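Local coordinates for protein ribonuclease (Chelonia mydas, PDB 2ZPO) that probably cleaves single- and double-stranded RNA on the 3' side of pyrimidine nucleotides, as a secreted endonuclease of the pancreatic ribonuclease family, at residues F76-C81 with V113-A118. Sequence-based numbering, arbitrary orientation. Where two conformers were deposited one is given.
With SO4 (sulfate ion), chain B; SO4 (sulfate ion), chain C.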
# COMPACT_ATOMS: atom_id res chain seq x y z
N PHE A 76 7.45 0.20 9.14
CA PHE A 76 7.28 1.32 8.23
C PHE A 76 6.11 2.20 8.64
O PHE A 76 5.16 1.69 9.21
CB PHE A 76 6.98 0.80 6.81
CG PHE A 76 8.11 0.02 6.20
CD1 PHE A 76 8.08 -1.36 6.18
CD2 PHE A 76 9.24 0.67 5.69
CE1 PHE A 76 9.13 -2.09 5.63
CE2 PHE A 76 10.30 -0.07 5.15
CZ PHE A 76 10.22 -1.45 5.09
N ALA A 77 6.22 3.51 8.37
CA ALA A 77 5.05 4.39 8.46
C ALA A 77 4.05 3.93 7.38
O ALA A 77 4.42 3.76 6.21
CB ALA A 77 5.45 5.83 8.22
N LEU A 78 2.79 3.76 7.77
CA LEU A 78 1.71 3.29 6.89
C LEU A 78 0.48 4.16 7.01
O LEU A 78 0.20 4.70 8.09
CB LEU A 78 1.29 1.87 7.28
CG LEU A 78 2.34 0.78 7.37
CD1 LEU A 78 1.67 -0.50 7.79
CD2 LEU A 78 3.06 0.59 6.04
N THR A 79 -0.24 4.31 5.91
CA THR A 79 -1.61 4.81 5.98
C THR A 79 -2.51 3.78 5.32
O THR A 79 -2.25 3.34 4.18
CB THR A 79 -1.78 6.16 5.27
OG1 THR A 79 -0.82 7.07 5.81
CG2 THR A 79 -3.21 6.73 5.46
N THR A 80 -3.57 3.40 6.03
CA THR A 80 -4.51 2.39 5.56
C THR A 80 -5.84 3.06 5.31
O THR A 80 -6.37 3.75 6.19
CB THR A 80 -4.62 1.19 6.55
OG1 THR A 80 -3.30 0.70 6.83
CG2 THR A 80 -5.42 0.09 5.94
N CYS A 81 -6.36 2.87 4.10
CA CYS A 81 -7.62 3.46 3.66
C CYS A 81 -8.64 2.35 3.46
O CYS A 81 -8.33 1.34 2.84
CB CYS A 81 -7.41 4.20 2.34
SG CYS A 81 -6.12 5.46 2.43
N VAL A 113 5.42 -7.45 -5.72
CA VAL A 113 4.30 -7.47 -6.68
C VAL A 113 2.92 -7.29 -6.02
O VAL A 113 1.99 -6.83 -6.66
CB VAL A 113 4.32 -8.73 -7.60
CG1 VAL A 113 5.55 -8.69 -8.53
CG2 VAL A 113 4.32 -9.99 -6.78
N HIS A 114 2.80 -7.65 -4.75
CA HIS A 114 1.54 -7.39 -4.04
C HIS A 114 1.79 -7.03 -2.58
O HIS A 114 2.77 -7.44 -1.97
CB HIS A 114 0.62 -8.61 -4.04
CG HIS A 114 0.36 -9.18 -5.40
ND1 HIS A 114 -0.28 -8.47 -6.40
CD2 HIS A 114 0.66 -10.39 -5.93
CE1 HIS A 114 -0.36 -9.22 -7.49
NE2 HIS A 114 0.21 -10.39 -7.23
N TYR A 115 0.87 -6.27 -2.02
CA TYR A 115 0.89 -6.00 -0.58
C TYR A 115 -0.07 -6.99 0.05
O TYR A 115 -1.22 -7.10 -0.40
CB TYR A 115 0.45 -4.56 -0.32
CG TYR A 115 0.44 -4.18 1.14
CD1 TYR A 115 1.58 -3.63 1.73
CD2 TYR A 115 -0.68 -4.40 1.95
CE1 TYR A 115 1.60 -3.30 3.09
CE2 TYR A 115 -0.67 -4.04 3.30
CZ TYR A 115 0.46 -3.50 3.86
OH TYR A 115 0.51 -3.14 5.19
N ASP A 116 0.37 -7.68 1.10
CA ASP A 116 -0.53 -8.60 1.79
C ASP A 116 -1.21 -7.96 2.99
O ASP A 116 -2.40 -7.71 2.96
CB ASP A 116 0.15 -9.91 2.16
CG ASP A 116 -0.82 -10.89 2.77
OD1 ASP A 116 -2.01 -10.81 2.39
OD2 ASP A 116 -0.40 -11.72 3.58
N ARG A 117 -0.44 -7.68 4.05
CA ARG A 117 -1.02 -7.09 5.25
C ARG A 117 0.08 -6.50 6.12
O ARG A 117 1.26 -6.79 5.90
CB ARG A 117 -1.81 -8.16 6.02
CG ARG A 117 -0.99 -9.31 6.59
CD ARG A 117 -1.94 -10.14 7.47
NE ARG A 117 -1.32 -11.26 8.14
CZ ARG A 117 -0.68 -11.20 9.30
NH1 ARG A 117 -0.57 -10.04 9.94
NH2 ARG A 117 -0.16 -12.30 9.83
N ALA A 118 -0.33 -5.69 7.10
CA ALA A 118 0.55 -5.29 8.20
C ALA A 118 0.66 -6.44 9.19
O ALA A 118 -0.29 -7.23 9.35
CB ALA A 118 0.00 -4.05 8.88
S SO4 B . -2.27 -5.74 -4.52
O1 SO4 B . -2.89 -4.41 -4.60
O2 SO4 B . -3.28 -6.79 -4.41
O3 SO4 B . -1.44 -6.02 -5.72
O4 SO4 B . -1.47 -5.81 -3.32
S SO4 C . -4.34 -5.34 7.48
O1 SO4 C . -5.18 -4.14 7.47
O2 SO4 C . -4.47 -6.03 8.76
O3 SO4 C . -4.73 -6.30 6.44
O4 SO4 C . -2.95 -4.93 7.25
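Leu78 meets Tyr115 and Ala118 in a small van der Waals contact across the curved antiparallel sheet of the ribonuclease A fold, apolar toward Ala118 and against the hydroxyl oxygen of Tyr115. Strands 69-83 and 111-118 are not paired with each other; both pair with strand 94-108, and with no hydrogen bond between 76-81 and 113-118 the contact rests on side chains alone. One methyl of Leu78 does all the touching: CD1 lies 3.9 Å from Tyr115 OH and 4.1 Å from Ala118 CB. Tyr115 reaches back from its own strand, CG anti to the backbone N (chi1 -179°), and presents its hydroxyl end to that methyl. The ring of Tyr115 also meets that of His11 and touches Thr45, which places the contact beside the active site, where His11 and His114 are the probable proton acceptor and donor.

Nearer the start of strand 111-118, a sulfate, probably from the crystallisation liquor, occupies this site, probably where a substrate phosphate would lie. In one of its two deposited conformers, His114 ND1 donates to O3 of this ion over 2.8 Å in a nearly straight bond (165°), the oxygen sitting at the ring edge in the plane of the imidazole. The backbone N of Tyr115 holds O4 of the same ion at 2.7 Å, and His11 NE2 is probably a further partner. Classic beta bulges opposite Ala106 and Arg104 interrupt the regular pairing of 113-118 with strand 94-108. Back at the contact, Ala118 N donates to O4 of a second sulfate at 2.7 Å, with an N-H...O angle of 170°.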